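Local coordinates for protein dual oxidase maturation factor 1 (PDB 6WXU) that probably supports the maturation of the dual oxidase DUOX1 and its transport from the endoplasmic reticulum to the plasma membrane, at residues Phe18-Thr22 with Thr23-Ile27; Leu236-Thr240 with Ala241-Thr245; Cys261-Leu264 with Gly265-Ala269. All blocks are in the same frame, centred on the assembly; numbering follows the deposited sequence.

Contact 1. Residues Phe18-Thr22 with Thr23-Ile27; sequences FPMDT and TLAVI. With PLC (diundecyl phosphatidyl choline), chain O; NAG (2-acetamido-2-deoxy-beta-D-glucopyranose), chain E.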
ATOM      1  N   PHE B  18       7.199  12.370 -22.917  1.00 58.62           N
ATOM      2  CA  PHE B  18       7.439  13.804 -22.990  1.00 58.62           C
ATOM      3  C   PHE B  18       8.933  14.081 -22.868  1.00 58.62           C
ATOM      4  O   PHE B  18       9.594  13.510 -21.994  1.00 58.62           O
ATOM      5  CB  PHE B  18       6.666  14.532 -21.897  1.00 58.62           C
ATOM      6  CG  PHE B  18       6.434  15.978 -22.193  1.00 58.62           C
ATOM      7  CD1 PHE B  18       5.538  16.358 -23.168  1.00 58.62           C
ATOM      8  CD2 PHE B  18       7.114  16.959 -21.500  1.00 58.62           C
ATOM      9  CE1 PHE B  18       5.324  17.685 -23.448  1.00 58.62           C
ATOM     10  CE2 PHE B  18       6.904  18.290 -21.777  1.00 58.62           C
ATOM     11  CZ  PHE B  18       6.008  18.652 -22.752  1.00 58.62           C
ATOM     12  N   PRO B  19       9.500  14.934 -23.722  1.00 60.83           N
ATOM     13  CA  PRO B  19      10.966  15.092 -23.723  1.00 60.83           C
ATOM     14  C   PRO B  19      11.533  15.664 -22.437  1.00 60.83           C
ATOM     15  O   PRO B  19      12.483  15.098 -21.882  1.00 60.83           O
ATOM     16  CB  PRO B  19      11.206  16.024 -24.918  1.00 60.83           C
ATOM     17  CG  PRO B  19      10.006  15.869 -25.775  1.00 60.83           C
ATOM     18  CD  PRO B  19       8.867  15.651 -24.838  1.00 60.83           C
ATOM     19  N   MET B  20      10.990  16.771 -21.947  1.00 62.27           N
ATOM     20  CA  MET B  20      11.572  17.494 -20.829  1.00 62.27           C
ATOM     21  C   MET B  20      10.643  17.465 -19.620  1.00 62.27           C
ATOM     22  O   MET B  20       9.607  16.795 -19.617  1.00 62.27           O
ATOM     23  CB  MET B  20      11.888  18.926 -21.250  1.00 62.27           C
ATOM     24  CG  MET B  20      10.674  19.730 -21.649  1.00 62.27           C
ATOM     25  SD  MET B  20      11.117  21.397 -22.153  1.00 62.27           S
ATOM     26  CE  MET B  20      11.994  21.956 -20.700  1.00 62.27           C
ATOM     27  N   ASP B  21      11.030  18.193 -18.578  1.00 60.19           N
ATOM     28  CA  ASP B  21      10.198  18.308 -17.391  1.00 60.19           C
ATOM     29  C   ASP B  21       8.921  19.071 -17.716  1.00 60.19           C
ATOM     30  O   ASP B  21       8.934  20.030 -18.489  1.00 60.19           O
ATOM     31  CB  ASP B  21      10.961  19.016 -16.278  1.00 60.19           C
ATOM     32  CG  ASP B  21      10.211  19.016 -14.971  1.00 60.19           C
ATOM     33  OD1 ASP B  21       9.243  18.241 -14.844  1.00 60.19           O
ATOM     34  OD2 ASP B  21      10.585  19.789 -14.068  1.00 60.19           O
ATOM     35  N   THR B  22       7.811  18.639 -17.121  1.00 60.83           N
ATOM     36  CA  THR B  22       6.524  19.238 -17.455  1.00 60.83           C
ATOM     37  C   THR B  22       6.324  20.572 -16.748  1.00 60.83           C
ATOM     38  O   THR B  22       5.918  21.557 -17.374  1.00 60.83           O
ATOM     39  CB  THR B  22       5.388  18.276 -17.113  1.00 60.83           C
ATOM     40  OG1 THR B  22       5.542  17.810 -15.768  1.00 60.83           O
ATOM     41  CG2 THR B  22       5.398  17.092 -18.056  1.00 60.83           C
ATOM     42  N   THR B  23       6.606  20.627 -15.448  1.00 62.01           N
ATOM     43  CA  THR B  23       6.401  21.854 -14.687  1.00 62.01           C
ATOM     44  C   THR B  23       7.360  22.968 -15.077  1.00 62.01           C
ATOM     45  O   THR B  23       7.242  24.069 -14.538  1.00 62.01           O
ATOM     46  CB  THR B  23       6.518  21.576 -13.189  1.00 62.01           C
ATOM     47  OG1 THR B  23       6.337  22.796 -12.462  1.00 62.01           O
ATOM     48  CG2 THR B  23       7.876  20.998 -12.856  1.00 62.01           C
ATOM     49  N   LEU B  24       8.300  22.717 -15.983  1.00 63.44           N
ATOM     50  CA  LEU B  24       9.136  23.760 -16.561  1.00 63.44           C
ATOM     51  C   LEU B  24       8.663  24.174 -17.944  1.00 63.44           C
ATOM     52  O   LEU B  24       8.691  25.364 -18.278  1.00 63.44           O
ATOM     53  CB  LEU B  24      10.589  23.289 -16.642  1.00 63.44           C
ATOM     54  CG  LEU B  24      11.590  24.241 -17.292  1.00 63.44           C
ATOM     55  CD1 LEU B  24      11.716  25.509 -16.478  1.00 63.44           C
ATOM     56  CD2 LEU B  24      12.940  23.570 -17.450  1.00 63.44           C
ATOM     57  N   ALA B  25       8.227  23.211 -18.755  1.00 62.91           N
ATOM     58  CA  ALA B  25       7.644  23.541 -20.047  1.00 62.91           C
ATOM     59  C   ALA B  25       6.382  24.370 -19.887  1.00 62.91           C
ATOM     60  O   ALA B  25       6.107  25.244 -20.715  1.00 62.91           O
ATOM     61  CB  ALA B  25       7.346  22.266 -20.829  1.00 62.91           C
ATOM     62  N   VAL B  26       5.610  24.120 -18.828  1.00 64.28           N
ATOM     63  CA  VAL B  26       4.419  24.924 -18.572  1.00 64.28           C
ATOM     64  C   VAL B  26       4.797  26.385 -18.370  1.00 64.28           C
ATOM     65  O   VAL B  26       4.191  27.290 -18.954  1.00 64.28           O
ATOM     66  CB  VAL B  26       3.649  24.368 -17.362  1.00 64.28           C
ATOM     67  CG1 VAL B  26       2.560  25.327 -16.952  1.00 64.28           C
ATOM     68  CG2 VAL B  26       3.058  23.024 -17.700  1.00 64.28           C
ATOM     69  N   ILE B  27       5.817  26.636 -17.548  1.00 63.90           N
ATOM     70  CA  ILE B  27       6.240  28.004 -17.270  1.00 63.90           C
ATOM     71  C   ILE B  27       6.763  28.674 -18.532  1.00 63.90           C
ATOM     72  O   ILE B  27       6.430  29.831 -18.826  1.00 63.90           O
ATOM     73  CB  ILE B  27       7.293  28.008 -16.149  1.00 63.90           C
ATOM     74  CG1 ILE B  27       6.671  27.507 -14.847  1.00 63.90           C
ATOM     75  CG2 ILE B  27       7.877  29.385 -15.975  1.00 63.90           C
ATOM     76  CD1 ILE B  27       7.662  27.303 -13.746  1.00 63.90           C
TER
HETATM   77  C1  PLC O 414       1.211  16.684 -15.896  1.00 20.00           C
HETATM   78  C2  PLC O 414       1.005  18.182 -15.902  1.00 20.00           C
HETATM   79  C3  PLC O 414       1.633  18.787 -14.686  1.00 20.00           C
HETATM   80  C4  PLC O 414       4.311  15.151 -12.519  1.00 20.00           C
HETATM   81  C5  PLC O 414       4.915  16.552 -12.347  1.00 20.00           C
HETATM   82  C6  PLC O 414       6.828  16.278 -13.845  1.00 20.00           C
HETATM   83  C7  PLC O 414       6.948  17.841 -12.150  1.00 20.00           C
HETATM   84  C8  PLC O 414       6.963  15.539 -11.543  1.00 20.00           C
HETATM   85  C'  PLC O 414       0.830  19.436 -17.990  1.00 20.00           C
HETATM   86  C1' PLC O 414       1.334  19.965 -19.295  1.00 20.00           C
HETATM   87  C2' PLC O 414       0.164  20.476 -20.114  1.00 20.00           C
HETATM   88  C3' PLC O 414       0.342  21.829 -20.795  1.00 20.00           C
HETATM   89  C4' PLC O 414      -0.361  22.989 -20.092  1.00 20.00           C
HETATM   90  C5' PLC O 414      -0.509  24.039 -21.163  1.00 20.00           C
HETATM   91  C6' PLC O 414      -0.351  25.467 -20.721  1.00 20.00           C
HETATM   92  C7' PLC O 414       0.257  26.212 -21.899  1.00 20.00           C
HETATM   93  C8' PLC O 414      -0.270  27.624 -22.142  1.00 20.00           C
HETATM   94  C9' PLC O 414      -1.319  27.711 -23.243  1.00 20.00           C
HETATM   95  CA' PLC O 414      -0.807  28.090 -24.608  1.00 20.00           C
HETATM   96  CB' PLC O 414      -1.955  28.415 -25.515  1.00 20.00           C
HETATM   97  CB  PLC O 414       2.034  21.072 -13.886  1.00 20.00           C
HETATM   98  C1B PLC O 414       1.668  22.522 -13.938  1.00 20.00           C
HETATM   99  C2B PLC O 414       2.138  23.259 -12.704  1.00 20.00           C
HETATM  100  C3B PLC O 414       2.366  24.715 -13.059  1.00 20.00           C
HETATM  101  C4B PLC O 414       2.777  25.479 -11.827  1.00 20.00           C
HETATM  102  C5B PLC O 414       2.193  26.871 -11.875  1.00 20.00           C
HETATM  103  C6B PLC O 414       2.830  27.619 -13.018  1.00 20.00           C
HETATM  104  C7B PLC O 414       1.891  28.661 -13.580  1.00 20.00           C
HETATM  105  C8B PLC O 414       1.589  29.732 -12.557  1.00 20.00           C
HETATM  106  C9B PLC O 414       1.359  31.071 -13.251  1.00 20.00           C
HETATM  107  CAA PLC O 414       1.191  32.177 -12.237  1.00 20.00           C
HETATM  108  CBA PLC O 414       0.650  31.617 -10.942  1.00 20.00           C
HETATM  109  O'  PLC O 414      -0.288  19.628 -17.670  1.00 20.00           O
HETATM  110  OB  PLC O 414       2.790  20.626 -13.070  1.00 20.00           O
HETATM  111  O2  PLC O 414       1.649  18.738 -17.045  1.00 20.00           O
HETATM  112  O3  PLC O 414       1.473  20.167 -14.837  1.00 20.00           O
HETATM  113  O1P PLC O 414       3.864  15.229 -15.301  1.00 20.00           O
HETATM  114  O2P PLC O 414       1.943  13.654 -14.735  1.00 20.00           O
HETATM  115  O3P PLC O 414       1.611  16.164 -14.639  1.00 20.00           O
HETATM  116  O4P PLC O 414       2.972  15.134 -13.026  1.00 20.00           O
HETATM  117  N   PLC O 414       6.390  16.526 -12.468  1.00 20.00           N
HETATM  118  P   PLC O 414       2.623  14.942 -14.563  1.00 20.00           P
HETATM  119  C1  NAG E   1      12.695  14.166 -11.663  1.00 47.26           C
HETATM  120  C2  NAG E   1      12.424  14.924 -12.961  1.00 47.26           C
HETATM  121  C3  NAG E   1      10.939  14.869 -13.317  1.00 47.26           C
HETATM  122  C4  NAG E   1      10.412  13.441 -13.295  1.00 47.26           C
HETATM  123  C5  NAG E   1      10.768  12.781 -11.969  1.00 47.26           C
HETATM  124  C6  NAG E   1      10.398  11.319 -11.915  1.00 47.26           C
HETATM  125  C7  NAG E   1      13.817  16.844 -13.607  1.00 47.26           C
HETATM  126  C8  NAG E   1      14.134  18.281 -13.340  1.00 47.26           C
HETATM  127  N2  NAG E   1      12.862  16.305 -12.844  1.00 47.26           N
HETATM  128  O3  NAG E   1      10.754  15.422 -14.613  1.00 47.26           O
HETATM  129  O4  NAG E   1       8.995  13.472 -13.424  1.00 47.26           O
HETATM  130  O5  NAG E   1      12.184  12.852 -11.762  1.00 47.26           O
HETATM  131  O6  NAG E   1      10.789  10.646 -13.104  1.00 47.26           O
HETATM  132  O7  NAG E   1      14.398  16.200 -14.471  1.00 47.26           O

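Contact 2. Residues Leu236-Thr240 with Ala241-Thr245; sequences LRLGT and AVLHT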
ATOM      1  N   LEU B 236      30.335   9.151  -1.308  1.00 50.00           N
ATOM      2  CA  LEU B 236      29.414   8.743  -2.357  1.00 50.00           C
ATOM      3  C   LEU B 236      30.147   7.884  -3.375  1.00 50.00           C
ATOM      4  O   LEU B 236      30.045   8.120  -4.580  1.00 50.00           O
ATOM      5  CB  LEU B 236      28.788   9.961  -3.028  1.00 50.00           C
ATOM      6  CG  LEU B 236      27.803  10.776  -2.195  1.00 50.00           C
ATOM      7  CD1 LEU B 236      27.541  12.108  -2.851  1.00 50.00           C
ATOM      8  CD2 LEU B 236      26.514  10.014  -2.037  1.00 50.00           C
ATOM      9  N   ARG B 237      30.905   6.903  -2.898  1.00 48.09           N
ATOM     10  CA  ARG B 237      31.685   6.050  -3.782  1.00 48.09           C
ATOM     11  C   ARG B 237      30.776   5.103  -4.551  1.00 48.09           C
ATOM     12  O   ARG B 237      29.913   4.445  -3.966  1.00 48.09           O
ATOM     13  CB  ARG B 237      32.700   5.251  -2.975  1.00 48.09           C
ATOM     14  CG  ARG B 237      33.340   6.030  -1.855  1.00 48.09           C
ATOM     15  CD  ARG B 237      34.293   7.054  -2.396  1.00 48.09           C
ATOM     16  NE  ARG B 237      35.499   6.436  -2.929  1.00 48.09           N
ATOM     17  CZ  ARG B 237      36.708   6.606  -2.411  1.00 48.09           C
ATOM     18  NH1 ARG B 237      37.755   6.009  -2.960  1.00 48.09           N
ATOM     19  NH2 ARG B 237      36.869   7.382  -1.353  1.00 48.09           N
ATOM     20  N   LEU B 238      30.976   5.026  -5.866  1.00 49.08           N
ATOM     21  CA  LEU B 238      30.247   4.101  -6.734  1.00 49.08           C
ATOM     22  C   LEU B 238      31.278   3.275  -7.493  1.00 49.08           C
ATOM     23  O   LEU B 238      31.643   3.605  -8.622  1.00 49.08           O
ATOM     24  CB  LEU B 238      29.335   4.848  -7.685  1.00 49.08           C
ATOM     25  CG  LEU B 238      28.102   5.520  -7.103  1.00 49.08           C
ATOM     26  CD1 LEU B 238      27.732   6.709  -7.949  1.00 49.08           C
ATOM     27  CD2 LEU B 238      26.960   4.535  -7.055  1.00 49.08           C
ATOM     28  N   GLY B 239      31.735   2.191  -6.880  1.00 51.38           N
ATOM     29  CA  GLY B 239      32.787   1.399  -7.478  1.00 51.38           C
ATOM     30  C   GLY B 239      34.131   2.090  -7.403  1.00 51.38           C
ATOM     31  O   GLY B 239      34.612   2.406  -6.311  1.00 51.38           O
ATOM     32  N   THR B 240      34.744   2.338  -8.557  1.00 53.36           N
ATOM     33  CA  THR B 240      36.048   2.981  -8.632  1.00 53.36           C
ATOM     34  C   THR B 240      35.963   4.492  -8.787  1.00 53.36           C
ATOM     35  O   THR B 240      36.997   5.137  -8.985  1.00 53.36           O
ATOM     36  CB  THR B 240      36.855   2.404  -9.794  1.00 53.36           C
ATOM     37  OG1 THR B 240      35.965   2.035 -10.855  1.00 53.36           O
ATOM     38  CG2 THR B 240      37.648   1.191  -9.348  1.00 53.36           C
ATOM     39  N   ALA B 241      34.770   5.070  -8.701  1.00 50.70           N
ATOM     40  CA  ALA B 241      34.572   6.491  -8.935  1.00 50.70           C
ATOM     41  C   ALA B 241      33.905   7.137  -7.732  1.00 50.70           C
ATOM     42  O   ALA B 241      33.030   6.538  -7.103  1.00 50.70           O
ATOM     43  CB  ALA B 241      33.726   6.727 -10.183  1.00 50.70           C
ATOM     44  N   VAL B 242      34.319   8.360  -7.425  1.00 49.69           N
ATOM     45  CA  VAL B 242      33.721   9.157  -6.363  1.00 49.69           C
ATOM     46  C   VAL B 242      32.841  10.221  -6.998  1.00 49.69           C
ATOM     47  O   VAL B 242      33.085  10.670  -8.122  1.00 49.69           O
ATOM     48  CB  VAL B 242      34.801   9.783  -5.459  1.00 49.69           C
ATOM     49  CG1 VAL B 242      35.911   8.794  -5.224  1.00 49.69           C
ATOM     50  CG2 VAL B 242      35.359  11.034  -6.086  1.00 49.69           C
ATOM     51  N   LEU B 243      31.797  10.619  -6.283  1.00 47.50           N
ATOM     52  CA  LEU B 243      30.825  11.581  -6.783  1.00 47.50           C
ATOM     53  C   LEU B 243      30.886  12.829  -5.916  1.00 47.50           C
ATOM     54  O   LEU B 243      30.631  12.764  -4.710  1.00 47.50           O
ATOM     55  CB  LEU B 243      29.419  10.981  -6.784  1.00 47.50           C
ATOM     56  CG  LEU B 243      28.379  11.519  -7.765  1.00 47.50           C
ATOM     57  CD1 LEU B 243      27.261  10.526  -7.921  1.00 47.50           C
ATOM     58  CD2 LEU B 243      27.823  12.823  -7.283  1.00 47.50           C
ATOM     59  N   HIS B 244      31.228  13.957  -6.528  1.00 50.24           N
ATOM     60  CA  HIS B 244      31.318  15.237  -5.842  1.00 50.24           C
ATOM     61  C   HIS B 244      30.216  16.147  -6.354  1.00 50.24           C
ATOM     62  O   HIS B 244      30.000  16.242  -7.565  1.00 50.24           O
ATOM     63  CB  HIS B 244      32.682  15.886  -6.069  1.00 50.24           C
ATOM     64  CG  HIS B 244      33.808  15.172  -5.394  1.00 50.24           C
ATOM     65  ND1 HIS B 244      35.024  14.957  -6.004  1.00 50.24           N
ATOM     66  CD2 HIS B 244      33.908  14.632  -4.158  1.00 50.24           C
ATOM     67  CE1 HIS B 244      35.823  14.311  -5.174  1.00 50.24           C
ATOM     68  NE2 HIS B 244      35.170  14.101  -4.047  1.00 50.24           N
ATOM     69  N   THR B 245      29.520  16.807  -5.437  1.00 48.87           N
ATOM     70  CA  THR B 245      28.450  17.728  -5.785  1.00 48.87           C
ATOM     71  C   THR B 245      28.902  19.160  -5.555  1.00 48.87           C
ATOM     72  O   THR B 245      29.560  19.461  -4.555  1.00 48.87           O
ATOM     73  CB  THR B 245      27.192  17.449  -4.967  1.00 48.87           C
ATOM     74  OG1 THR B 245      27.446  17.754  -3.593  1.00 48.87           O
ATOM     75  CG2 THR B 245      26.794  15.998  -5.089  1.00 48.87           C
TER

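Contact 3. Residues Cys261-Leu264 with Gly265-Ala269; sequences CILL and GLVMA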
ATOM      1  N   CYS B 261      17.561  42.606  -9.324  1.00 67.38           N
ATOM      2  CA  CYS B 261      16.453  43.297  -8.673  1.00 67.38           C
ATOM      3  C   CYS B 261      16.957  44.333  -7.680  1.00 67.38           C
ATOM      4  O   CYS B 261      16.393  45.428  -7.574  1.00 67.38           O
ATOM      5  CB  CYS B 261      15.538  42.294  -7.973  1.00 67.38           C
ATOM      6  SG  CYS B 261      14.709  41.137  -9.069  1.00 67.38           S
ATOM      7  N   ILE B 262      18.013  44.007  -6.936  1.00 68.88           N
ATOM      8  CA  ILE B 262      18.557  44.968  -5.983  1.00 68.88           C
ATOM      9  C   ILE B 262      19.104  46.187  -6.709  1.00 68.88           C
ATOM     10  O   ILE B 262      18.899  47.331  -6.280  1.00 68.88           O
ATOM     11  CB  ILE B 262      19.625  44.297  -5.103  1.00 68.88           C
ATOM     12  CG1 ILE B 262      18.955  43.380  -4.085  1.00 68.88           C
ATOM     13  CG2 ILE B 262      20.481  45.335  -4.409  1.00 68.88           C
ATOM     14  CD1 ILE B 262      19.901  42.796  -3.090  1.00 68.88           C
ATOM     15  N   LEU B 263      19.791  45.969  -7.831  1.00 74.03           N
ATOM     16  CA  LEU B 263      20.326  47.090  -8.592  1.00 74.03           C
ATOM     17  C   LEU B 263      19.212  47.973  -9.138  1.00 74.03           C
ATOM     18  O   LEU B 263      19.310  49.203  -9.095  1.00 74.03           O
ATOM     19  CB  LEU B 263      21.209  46.577  -9.724  1.00 74.03           C
ATOM     20  CG  LEU B 263      21.750  47.648 -10.664  1.00 74.03           C
ATOM     21  CD1 LEU B 263      22.550  48.668  -9.883  1.00 74.03           C
ATOM     22  CD2 LEU B 263      22.592  47.019 -11.756  1.00 74.03           C
ATOM     23  N   LEU B 264      18.140  47.365  -9.651  1.00 76.37           N
ATOM     24  CA  LEU B 264      17.030  48.158 -10.172  1.00 76.37           C
ATOM     25  C   LEU B 264      16.362  48.963  -9.067  1.00 76.37           C
ATOM     26  O   LEU B 264      16.026  50.136  -9.262  1.00 76.37           O
ATOM     27  CB  LEU B 264      16.010  47.257 -10.860  1.00 76.37           C
ATOM     28  CG  LEU B 264      16.466  46.600 -12.156  1.00 76.37           C
ATOM     29  CD1 LEU B 264      15.304  45.893 -12.815  1.00 76.37           C
ATOM     30  CD2 LEU B 264      17.065  47.636 -13.081  1.00 76.37           C
ATOM     31  N   GLY B 265      16.153  48.348  -7.902  1.00 79.66           N
ATOM     32  CA  GLY B 265      15.572  49.082  -6.791  1.00 79.66           C
ATOM     33  C   GLY B 265      16.415  50.269  -6.369  1.00 79.66           C
ATOM     34  O   GLY B 265      15.891  51.360  -6.126  1.00 79.66           O
ATOM     35  N   LEU B 266      17.733  50.081  -6.288  1.00 82.66           N
ATOM     36  CA  LEU B 266      18.597  51.189  -5.897  1.00 82.66           C
ATOM     37  C   LEU B 266      18.606  52.284  -6.954  1.00 82.66           C
ATOM     38  O   LEU B 266      18.614  53.475  -6.619  1.00 82.66           O
ATOM     39  CB  LEU B 266      20.015  50.694  -5.630  1.00 82.66           C
ATOM     40  CG  LEU B 266      20.201  49.891  -4.345  1.00 82.66           C
ATOM     41  CD1 LEU B 266      21.670  49.613  -4.106  1.00 82.66           C
ATOM     42  CD2 LEU B 266      19.601  50.635  -3.172  1.00 82.66           C
ATOM     43  N   VAL B 267      18.606  51.908  -8.234  1.00 85.12           N
ATOM     44  CA  VAL B 267      18.589  52.914  -9.290  1.00 85.12           C
ATOM     45  C   VAL B 267      17.300  53.721  -9.234  1.00 85.12           C
ATOM     46  O   VAL B 267      17.314  54.948  -9.380  1.00 85.12           O
ATOM     47  CB  VAL B 267      18.789  52.260 -10.670  1.00 85.12           C
ATOM     48  CG1 VAL B 267      18.476  53.252 -11.772  1.00 85.12           C
ATOM     49  CG2 VAL B 267      20.214  51.761 -10.812  1.00 85.12           C
ATOM     50  N   MET B 268      16.169  53.052  -9.007  1.00 89.24           N
ATOM     51  CA  MET B 268      14.902  53.772  -8.929  1.00 89.24           C
ATOM     52  C   MET B 268      14.876  54.720  -7.737  1.00 89.24           C
ATOM     53  O   MET B 268      14.423  55.863  -7.859  1.00 89.24           O
ATOM     54  CB  MET B 268      13.735  52.792  -8.860  1.00 89.24           C
ATOM     55  CG  MET B 268      13.455  52.088 -10.172  1.00 89.24           C
ATOM     56  SD  MET B 268      11.952  51.104 -10.112  1.00 89.24           S
ATOM     57  CE  MET B 268      10.770  52.356  -9.630  1.00 89.24           C
ATOM     58  N   ALA B 269      15.373  54.275  -6.583  1.00 92.28           N
ATOM     59  CA  ALA B 269      15.381  55.142  -5.408  1.00 92.28           C
ATOM     60  C   ALA B 269      16.261  56.366  -5.635  1.00 92.28           C
ATOM     61  O   ALA B 269      15.862  57.499  -5.331  1.00 92.28           O
ATOM     62  CB  ALA B 269      15.849  54.362  -4.181  1.00 92.28           C
TER

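Contact 1. Residues Phe18-Thr22 with Thr23-Ile27
The amide N of Ala-25 reaches back to the carbonyl O of Asp-21 at 3.3 Å and that of Val-26 to Thr-22 O, the first i to i+4 bonds of a helix start in which Asp-21 holds the N-cap position. Helix 22-41 begins here, where the extracellular segment is predicted to pass into the first transmembrane helix. The side chains of Phe-18 and Met-20 reach forward to its first turn. Met-20 has its CG between the backbone N and the carbonyl carbon (chi1 62°), and its chain bends at chi3, so that its CE meets Leu-24 CD2 at 3.7 Å, the two side chains crossing at about a right angle, while SD lies 4.1 Å from Ala-25 CB. Phe-18 offers an edge of its ring to the same methyl, CE2 to Ala-25 CB 4.1 Å, and that ring also meets aromatic side chains of another protein chain edge-to-face. Asp-21 and Thr-23 run side by side in the same direction, with Asp-21 OD2 3.2 Å from Thr-23 CG2. A phosphatidylcholine occupies the flank formed by Asp-21, Thr-22, Thr-23 and Val-26; its acyl chains run beside Val-26, whose CG2 lies 3.9 Å from lipid C1' and CG1 3.9 Å from lipid C3B.

Contact 2. Residues Leu236-Thr240 with Ala241-Thr245
Arg-237 lies alongside Val-242, and the CG1 methyl of the valine sits over one face of the guanidinium, offset toward its rim, with NE to CG1 at 3.3 Å. Bends at chi2 and chi3 (both -72°) fold the arginine chain back over the neighbouring segment, so that its CD also meets CG1. The arginine also packs on an aromatic side chain of another protein chain. A second group of side chains gathers on Leu-243. Its CD1 touches Leu-238 CD1 at 3.8 Å, the two leucines pointing the same way, while its CB lies 3.9 Å from Leu-236 CB. These three leucines are applied to helix 152-159, through Leu-157, Pro-153 and Tyr-156, and Ala-241 rests on Val-81 and Ala-83 of strand 77-86. The backbone holds the two arms together: Leu-238 N donates to Ala-241 O at 2.8 Å, almost straight at 172°, and Ala-241 N returns a weak bond to Leu-238 O at 3.5 Å. Gly-239 takes a positive phi of 73° at the bend, and Thr-240 beside it touches an N-acetylglucosamine. A single antiparallel hydrogen-bonded pair closed by a type II' turn is the arrangement of a tight beta hairpin.

Contact 3. Residues Cys261-Leu264 with Gly265-Ala269
Leu-263 and Val-267, one helical turn apart, meet through single methyls: CD1 of the leucine lies 4.0 Å from CG2 of the valine, the two side chains meeting at a slant. Leu-263 has its CG anti to the backbone N (chi1 176°), which carries CD1 forward along the helix toward Val-267 although its first bond leads away from the following turn. The same CG2 of Val-267 sits closer to the backbone, 3.2 Å from Leu-263 O. The tight part of the contact is the main chain, where Gly-265 N, Leu-266 N, Val-267 N and Met-268 N bond in succession to the carbonyl O atoms of Cys-261, Ile-262, Leu-263 and Leu-264; the first spans 2.9 Å and the second 3.0 Å, and the donors stand between 22° and 24° from the carbonyl planes. This regular i to i+4 pattern is that of an alpha helix, here part of helix 249-273, which is predicted to cross the membrane. Gly-265 is buried in it and carries no side chain. One side of the helix packs on helix 203-224: Cys-261 touches Thr-213, Ile-262 touches Leu-215 and Leu-218, and Met-268, bent at chi3, touches Leu-210. The other flank is looser. Leu-263, Leu-266 and Val-267 lie on the surface, where apolar groups of a transmembrane helix probably face lipid. Between the two sides, the side chains of Ile-262 and Leu-266 come no closer than 4.5 Å, CG2 of the isoleucine to CD1 of the leucine.

Read from the N terminus, the three contacts come in series; none encloses or crosses another. Contact 1 joins the incoming N-terminal segment to the start of helix 22-41, whose first turns also meet helix 50-72. The chain then builds most of the antiparallel sheet and two further long helices, 170-199 and 203-224, before contact 2 closes a short turn on the side predicted to be extracellular, between helix 152-159 and strand 77-86. From there strand 245-247 leads into helix 249-273, where contact 3 spans two turns against helix 203-224. The centres of contacts 1 and 2 are about 30 Å apart, those of 2 and 3 about 44 Å, and no two contacts touch.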